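Local coordinates for protein DNA polymerase III subunit beta (Helicobacter pylori 26695, PDB 4S3I) that tethers DNA polymerases and other proteins to DNA as a sliding ring and so gives replication its processivity, at residues N132-A144 against K359-M371. Numbering follows the deposited sequence.
Sequences NAPFLVDAFKKIA and KQSHLNAKISTLM
Lys142 reaches across from helix 135-143 to the extended chain that leads into strand 368-371. Its CB rests on CG1 of Ile367 at 3.7 Å. With CG anti to the carbonyl carbon (chi1 -79°) and the rest of the chain extended, the side chain crosses Ile367 at a slant, and CD passes CD1 of that residue at 3.9 Å. CE lies 4.1 Å from Ala365 O, and NZ donates to the same oxygen at 2.9 Å, nearly in line with the carbonyl bond (C=O...N angle 163°). The same NZ forms a salt bridge with Asp138 OD2, one turn earlier, on the syn side of the carboxylate. It also donates to a water that accepts from Ile367 N.

Asp138 OD2 has a second donor. Ala365 N approaches its anti lone pair at 2.9 Å, with an N-H...O angle of 156°. Asp138 and Lys142 thus grip both polar backbone atoms of Ala365, and the ammonium probably offsets the charge of the carboxylate.

Beside this polar group, small and branched apolar side chains meet. The methyl of Ala365 meets Ala139 CB at 3.7 Å, and Ile367 CG1 lies 3.7 Å from Ile143 CG1. Thr183 of strand 179-185 touches both Ala139 and Ile367. Just before the helix, Pro134 CD lies against Leu363 O at 3.5 Å.

The contact joins a central-domain helix to the C-terminal-domain segment leading into strand 368-371, which pairs antiparallel with strand 179-185 of the central domain. A sheet running on between domains is characteristic of the bacterial beta subunit family, whose ring has sheets outside and helices lining the channel.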
ATOM      1  N   ASN A 132     -17.442  -0.596  28.941  1.00 31.95           N
ATOM      2  CA  ASN A 132     -18.555  -1.105  28.147  1.00 39.09           C
ATOM      3  C   ASN A 132     -18.997  -0.174  27.014  1.00 40.46           C
ATOM      4  O   ASN A 132     -20.090  -0.321  26.468  1.00 39.82           O
ATOM      5  CB  ASN A 132     -19.734  -1.498  29.045  1.00 45.42           C
ATOM      6  CG  ASN A 132     -19.457  -2.763  29.855  1.00 56.21           C
ATOM      7  OD1 ASN A 132     -19.622  -2.778  31.075  1.00 62.20           O
ATOM      8  ND2 ASN A 132     -19.027  -3.825  29.175  1.00 54.34           N
ATOM      9  N   ALA A 133     -18.129   0.766  26.661  1.00 30.85           N
ATOM     10  CA  ALA A 133     -18.390   1.717  25.585  1.00 30.33           C
ATOM     11  C   ALA A 133     -17.081   2.017  24.868  1.00 35.15           C
ATOM     12  O   ALA A 133     -16.010   1.738  25.410  1.00 34.13           O
ATOM     13  CB  ALA A 133     -19.016   2.990  26.139  1.00 33.79           C
ATOM     14  N   PRO A 134     -17.150   2.594  23.652  1.00 31.17           N
ATOM     15  CA  PRO A 134     -15.900   2.756  22.900  1.00 29.15           C
ATOM     16  C   PRO A 134     -15.008   3.892  23.392  1.00 28.07           C
ATOM     17  O   PRO A 134     -13.978   4.145  22.770  1.00 27.59           O
ATOM     18  CB  PRO A 134     -16.380   3.083  21.474  1.00 39.30           C
ATOM     19  CG  PRO A 134     -17.823   2.645  21.428  1.00 40.77           C
ATOM     20  CD  PRO A 134     -18.340   2.848  22.818  1.00 34.14           C
ATOM     21  N   PHE A 135     -15.368   4.562  24.480  1.00 28.47           N
ATOM     22  CA  PHE A 135     -14.649   5.791  24.858  1.00 30.79           C
ATOM     23  C   PHE A 135     -13.123   5.655  25.057  1.00 28.08           C
ATOM     24  O   PHE A 135     -12.364   6.548  24.677  1.00 30.82           O
ATOM     25  CB  PHE A 135     -15.294   6.465  26.083  1.00 35.71           C
ATOM     26  CG  PHE A 135     -15.385   5.578  27.289  1.00 37.53           C
ATOM     27  CD1 PHE A 135     -16.576   4.951  27.607  1.00 42.90           C
ATOM     28  CD2 PHE A 135     -14.282   5.379  28.111  1.00 34.80           C
ATOM     29  CE1 PHE A 135     -16.674   4.134  28.717  1.00 47.17           C
ATOM     30  CE2 PHE A 135     -14.368   4.556  29.222  1.00 40.01           C
ATOM     31  CZ  PHE A 135     -15.571   3.932  29.525  1.00 45.56           C
ATOM     32  N   LEU A 136     -12.670   4.553  25.648  1.00 28.37           N
ATOM     33  CA  LEU A 136     -11.239   4.412  25.912  1.00 28.31           C
ATOM     34  C   LEU A 136     -10.438   4.227  24.623  1.00 27.72           C
ATOM     35  O   LEU A 136      -9.430   4.909  24.421  1.00 27.51           O
ATOM     36  CB  LEU A 136     -10.964   3.283  26.912  1.00 30.34           C
ATOM     37  CG  LEU A 136      -9.502   3.115  27.349  1.00 29.97           C
ATOM     38  CD1 LEU A 136      -8.973   4.396  27.989  1.00 29.14           C
ATOM     39  CD2 LEU A 136      -9.369   1.943  28.330  1.00 30.12           C
ATOM     40  N   VAL A 137     -10.876   3.339  23.733  1.00 27.51           N
ATOM     41  CA  VAL A 137     -10.108   3.159  22.498  1.00 27.03           C
ATOM     42  C   VAL A 137     -10.264   4.373  21.575  1.00 27.19           C
ATOM     43  O   VAL A 137      -9.415   4.634  20.719  1.00 26.31           O
ATOM     44  CB  VAL A 137     -10.434   1.847  21.750  1.00 30.38           C
ATOM     45  CG1 VAL A 137     -10.406   0.654  22.715  1.00 31.34           C
ATOM     46  CG2 VAL A 137     -11.788   1.940  21.026  1.00 33.07           C
ATOM     47  N   ASP A 138     -11.363   5.100  21.744  1.00 27.22           N
ATOM     48  CA  ASP A 138     -11.560   6.341  21.003  1.00 26.41           C
ATOM     49  C   ASP A 138     -10.495   7.343  21.443  1.00 26.36           C
ATOM     50  O   ASP A 138      -9.845   7.977  20.621  1.00 26.04           O
ATOM     51  CB  ASP A 138     -12.967   6.886  21.265  1.00 26.64           C
ATOM     52  CG  ASP A 138     -13.310   8.074  20.368  1.00 31.41           C
ATOM     53  OD1 ASP A 138     -13.066   7.988  19.149  1.00 28.11           O
ATOM     54  OD2 ASP A 138     -13.822   9.095  20.879  1.00 32.12           O
ATOM     55  N   ALA A 139     -10.315   7.471  22.754  1.00 26.74           N
ATOM     56  CA  ALA A 139      -9.265   8.319  23.300  1.00 26.84           C
ATOM     57  C   ALA A 139      -7.889   7.872  22.802  1.00 29.50           C
ATOM     58  O   ALA A 139      -7.067   8.694  22.413  1.00 26.57           O
ATOM     59  CB  ALA A 139      -9.321   8.317  24.843  1.00 27.42           C
ATOM     60  N   PHE A 140      -7.634   6.565  22.834  1.00 26.80           N
ATOM     61  CA  PHE A 140      -6.347   6.029  22.395  1.00 26.75           C
ATOM     62  C   PHE A 140      -6.103   6.369  20.921  1.00 26.30           C
ATOM     63  O   PHE A 140      -5.025   6.824  20.542  1.00 26.28           O
ATOM     64  CB  PHE A 140      -6.293   4.496  22.578  1.00 26.92           C
ATOM     65  CG  PHE A 140      -6.104   4.048  23.998  1.00 27.48           C
ATOM     66  CD1 PHE A 140      -5.853   4.963  25.013  1.00 27.84           C
ATOM     67  CD2 PHE A 140      -6.153   2.693  24.317  1.00 42.05           C
ATOM     68  CE1 PHE A 140      -5.676   4.546  26.326  1.00 28.65           C
ATOM     69  CE2 PHE A 140      -5.974   2.264  25.630  1.00 41.69           C
ATOM     70  CZ  PHE A 140      -5.732   3.193  26.634  1.00 36.45           C
ATOM     71  N   LYS A 141      -7.105   6.135  20.087  1.00 26.02           N
ATOM     72  CA  LYS A 141      -6.918   6.357  18.652  1.00 25.68           C
ATOM     73  C   LYS A 141      -6.722   7.845  18.351  1.00 31.51           C
ATOM     74  O   LYS A 141      -5.987   8.221  17.432  1.00 26.97           O
ATOM     75  CB  LYS A 141      -8.113   5.807  17.869  1.00 25.53           C
ATOM     76  CG  LYS A 141      -7.920   5.803  16.364  1.00 50.98           C
ATOM     77  CD  LYS A 141      -9.260   5.741  15.628  1.00 57.69           C
ATOM     78  CE  LYS A 141      -9.053   5.748  14.113  1.00 62.37           C
ATOM     79  NZ  LYS A 141     -10.282   6.130  13.349  1.00 67.47           N
ATOM     80  N   LYS A 142      -7.364   8.701  19.138  1.00 29.06           N
ATOM     81  CA  LYS A 142      -7.320  10.133  18.859  1.00 29.25           C
ATOM     82  C   LYS A 142      -6.004  10.742  19.305  1.00 29.72           C
ATOM     83  O   LYS A 142      -5.518  11.709  18.725  1.00 27.80           O
ATOM     84  CB  LYS A 142      -8.515  10.839  19.510  1.00 25.62           C
ATOM     85  CG  LYS A 142      -9.798  10.684  18.720  1.00 25.45           C
ATOM     86  CD  LYS A 142     -11.018  11.245  19.472  1.00 27.99           C
ATOM     87  CE  LYS A 142     -12.282  11.187  18.601  1.00 25.59           C
ATOM     88  NZ  LYS A 142     -13.498  11.448  19.430  1.00 25.92           N
ATOM     89  N   ILE A 143      -5.406  10.147  20.322  1.00 26.07           N
ATOM     90  CA  ILE A 143      -4.211  10.720  20.932  1.00 26.43           C
ATOM     91  C   ILE A 143      -2.928  10.120  20.361  1.00 32.16           C
ATOM     92  O   ILE A 143      -1.879  10.769  20.328  1.00 29.82           O
ATOM     93  CB  ILE A 143      -4.290  10.547  22.467  1.00 26.90           C
ATOM     94  CG1 ILE A 143      -5.438  11.400  23.008  1.00 26.89           C
ATOM     95  CG2 ILE A 143      -2.983  10.901  23.176  1.00 27.42           C
ATOM     96  CD1 ILE A 143      -5.608  11.328  24.521  1.00 27.44           C
ATOM     97  N   ALA A 144      -3.027   8.879  19.892  1.00 34.89           N
ATOM     98  CA  ALA A 144      -1.869   8.150  19.346  1.00 34.52           C
ATOM     99  C   ALA A 144      -0.941   8.962  18.425  1.00 37.12           C
ATOM    100  O   ALA A 144       0.285   8.867  18.558  1.00 33.69           O
ATOM    101  CB  ALA A 144      -2.319   6.864  18.645  1.00 32.15           C
ATOM    102  N   LYS A 359     -19.859  19.722  27.202  1.00 39.34           N
ATOM    103  CA  LYS A 359     -21.073  18.911  27.233  1.00 41.68           C
ATOM    104  C   LYS A 359     -20.766  17.430  27.480  1.00 41.22           C
ATOM    105  O   LYS A 359     -19.820  16.872  26.920  1.00 35.98           O
ATOM    106  CB  LYS A 359     -21.892  19.087  25.952  1.00 40.01           C
ATOM    107  CG  LYS A 359     -23.177  18.272  25.935  1.00 43.81           C
ATOM    108  CD  LYS A 359     -23.948  18.509  24.651  1.00 48.33           C
ATOM    109  CE  LYS A 359     -25.316  17.846  24.707  1.00 52.20           C
ATOM    110  NZ  LYS A 359     -26.224  18.394  23.655  1.00 53.26           N
ATOM    111  N   GLN A 360     -21.569  16.805  28.332  1.00 45.20           N
ATOM    112  CA  GLN A 360     -21.355  15.413  28.719  1.00 56.63           C
ATOM    113  C   GLN A 360     -21.593  14.433  27.566  1.00 51.62           C
ATOM    114  O   GLN A 360     -22.594  14.527  26.850  1.00 46.19           O
ATOM    115  CB  GLN A 360     -22.251  15.051  29.911  1.00 65.39           C
ATOM    116  CG  GLN A 360     -22.086  15.974  31.116  1.00 72.04           C
ATOM    117  CD  GLN A 360     -22.691  15.399  32.387  1.00 80.58           C
ATOM    118  OE1 GLN A 360     -22.535  14.212  32.682  1.00 84.97           O
ATOM    119  NE2 GLN A 360     -23.387  16.241  33.146  1.00 78.55           N
ATOM    120  N   SER A 361     -20.675  13.484  27.401  1.00 47.71           N
ATOM    121  CA  SER A 361     -20.817  12.462  26.364  1.00 57.11           C
ATOM    122  C   SER A 361     -20.561  11.054  26.900  1.00 63.01           C
ATOM    123  O   SER A 361     -19.649  10.840  27.708  1.00 62.63           O
ATOM    124  CB  SER A 361     -19.882  12.747  25.188  1.00 53.77           C
ATOM    125  OG  SER A 361     -18.530  12.510  25.539  1.00 53.31           O
ATOM    126  N   HIS A 362     -21.358  10.099  26.426  1.00 66.38           N
ATOM    127  CA  HIS A 362     -21.304   8.719  26.901  1.00 78.82           C
ATOM    128  C   HIS A 362     -20.295   7.856  26.142  1.00 75.05           C
ATOM    129  O   HIS A 362     -19.393   7.256  26.734  1.00 77.65           O
ATOM    130  CB  HIS A 362     -22.691   8.081  26.771  1.00 93.29           C
ATOM    131  CG  HIS A 362     -23.436   7.972  28.065  1.00106.95           C
ATOM    132  ND1 HIS A 362     -22.811   8.043  29.290  1.00112.58           N
ATOM    133  CD2 HIS A 362     -24.753   7.793  28.324  1.00112.08           C
ATOM    134  CE1 HIS A 362     -23.711   7.914  30.250  1.00114.64           C
ATOM    135  NE2 HIS A 362     -24.898   7.760  29.689  1.00114.68           N
ATOM    136  N   LEU A 363     -20.465   7.807  24.825  1.00 66.18           N
ATOM    137  CA  LEU A 363     -19.838   6.799  23.976  1.00 58.62           C
ATOM    138  C   LEU A 363     -18.438   7.163  23.505  1.00 53.53           C
ATOM    139  O   LEU A 363     -17.646   6.292  23.128  1.00 54.02           O
ATOM    140  CB  LEU A 363     -20.736   6.561  22.769  1.00 60.13           C
ATOM    141  CG  LEU A 363     -22.124   6.112  23.209  1.00 65.50           C
ATOM    142  CD1 LEU A 363     -23.219   6.624  22.283  1.00 69.62           C
ATOM    143  CD2 LEU A 363     -22.154   4.601  23.316  1.00 68.74           C
ATOM    144  N   ASN A 364     -18.136   8.453  23.557  1.00 47.12           N
ATOM    145  CA  ASN A 364     -16.982   9.018  22.870  1.00 45.71           C
ATOM    146  C   ASN A 364     -16.070   9.794  23.811  1.00 37.68           C
ATOM    147  O   ASN A 364     -16.506  10.309  24.839  1.00 40.29           O
ATOM    148  CB  ASN A 364     -17.488   9.964  21.787  1.00 54.87           C
ATOM    149  CG  ASN A 364     -18.555  10.926  22.323  1.00 73.37           C
ATOM    150  OD1 ASN A 364     -19.647  10.498  22.727  1.00 74.83           O
ATOM    151  ND2 ASN A 364     -18.239  12.224  22.340  1.00 74.29           N
ATOM    152  N   ALA A 365     -14.798   9.889  23.450  1.00 30.87           N
ATOM    153  CA  ALA A 365     -13.883  10.746  24.185  1.00 28.37           C
ATOM    154  C   ALA A 365     -13.828  12.089  23.460  1.00 28.21           C
ATOM    155  O   ALA A 365     -13.844  12.118  22.229  1.00 28.57           O
ATOM    156  CB  ALA A 365     -12.510  10.128  24.229  1.00 27.83           C
ATOM    157  N   LYS A 366     -13.727  13.190  24.202  1.00 27.29           N
ATOM    158  CA  LYS A 366     -13.470  14.487  23.569  1.00 26.97           C
ATOM    159  C   LYS A 366     -12.056  14.944  23.867  1.00 26.92           C
ATOM    160  O   LYS A 366     -11.710  15.248  25.008  1.00 28.83           O
ATOM    161  CB  LYS A 366     -14.485  15.539  24.012  1.00 27.25           C
ATOM    162  CG  LYS A 366     -15.931  15.111  23.818  1.00 27.47           C
ATOM    163  CD  LYS A 366     -16.869  16.283  24.047  1.00 27.73           C
ATOM    164  CE  LYS A 366     -18.323  15.846  23.987  1.00 28.12           C
ATOM    165  NZ  LYS A 366     -19.199  17.006  24.353  1.00 29.23           N
ATOM    166  N   ILE A 367     -11.244  14.982  22.821  1.00 26.51           N
ATOM    167  CA  ILE A 367      -9.822  15.265  22.941  1.00 26.52           C
ATOM    168  C   ILE A 367      -9.590  16.750  22.668  1.00 28.38           C
ATOM    169  O   ILE A 367     -10.195  17.316  21.756  1.00 26.15           O
ATOM    170  CB  ILE A 367      -8.999  14.419  21.920  1.00 28.47           C
ATOM    171  CG1 ILE A 367      -8.674  13.030  22.485  1.00 28.76           C
ATOM    172  CG2 ILE A 367      -7.679  15.099  21.580  1.00 26.18           C
ATOM    173  CD1 ILE A 367      -9.850  12.252  23.012  1.00 26.58           C
ATOM    174  N   SER A 368      -8.727  17.371  23.467  1.00 26.91           N
ATOM    175  CA  SER A 368      -8.316  18.752  23.264  1.00 26.77           C
ATOM    176  C   SER A 368      -6.834  18.700  22.990  1.00 31.14           C
ATOM    177  O   SER A 368      -6.137  17.854  23.558  1.00 27.11           O
ATOM    178  CB  SER A 368      -8.576  19.580  24.538  1.00 27.26           C
ATOM    179  OG  SER A 368      -9.950  19.588  24.864  1.00 29.40           O
ATOM    180  N   THR A 369      -6.341  19.583  22.126  1.00 26.67           N
ATOM    181  CA  THR A 369      -4.914  19.626  21.856  1.00 26.86           C
ATOM    182  C   THR A 369      -4.335  21.014  22.119  1.00 27.19           C
ATOM    183  O   THR A 369      -4.853  22.031  21.627  1.00 27.66           O
ATOM    184  CB  THR A 369      -4.586  19.205  20.411  1.00 26.48           C
ATOM    185  OG1 THR A 369      -5.120  17.900  20.139  1.00 26.67           O
ATOM    186  CG2 THR A 369      -3.071  19.191  20.202  1.00 26.80           C
ATOM    187  N   LEU A 370      -3.262  21.050  22.899  1.00 27.74           N
ATOM    188  CA  LEU A 370      -2.544  22.288  23.172  1.00 28.18           C
ATOM    189  C   LEU A 370      -1.271  22.296  22.328  1.00 32.99           C
ATOM    190  O   LEU A 370      -0.522  21.319  22.332  1.00 28.50           O
ATOM    191  CB  LEU A 370      -2.203  22.381  24.661  1.00 28.88           C
ATOM    192  CG  LEU A 370      -1.409  23.631  25.045  1.00 33.33           C
ATOM    193  CD1 LEU A 370      -2.323  24.852  25.108  1.00 33.30           C
ATOM    194  CD2 LEU A 370      -0.653  23.444  26.357  1.00 38.61           C
ATOM    195  N   MET A 371      -1.030  23.389  21.605  1.00 28.32           N
ATOM    196  CA  MET A 371       0.083  23.466  20.651  1.00 36.60           C
ATOM    197  C   MET A 371       0.908  24.731  20.819  1.00 35.53           C
ATOM    198  O   MET A 371       0.360  25.792  21.108  1.00 36.06           O
ATOM    199  CB  MET A 371      -0.454  23.451  19.219  1.00 34.49           C
ATOM    200  CG  MET A 371      -0.708  22.087  18.648  1.00 44.86           C
ATOM    201  SD  MET A 371      -1.818  22.221  17.241  1.00 40.99           S
ATOM    202  CE  MET A 371      -0.886  23.319  16.173  1.00 58.41           C
TER
HETATM  203  O   HOH W   1     -12.569  14.340  20.160  1.00 21.03           O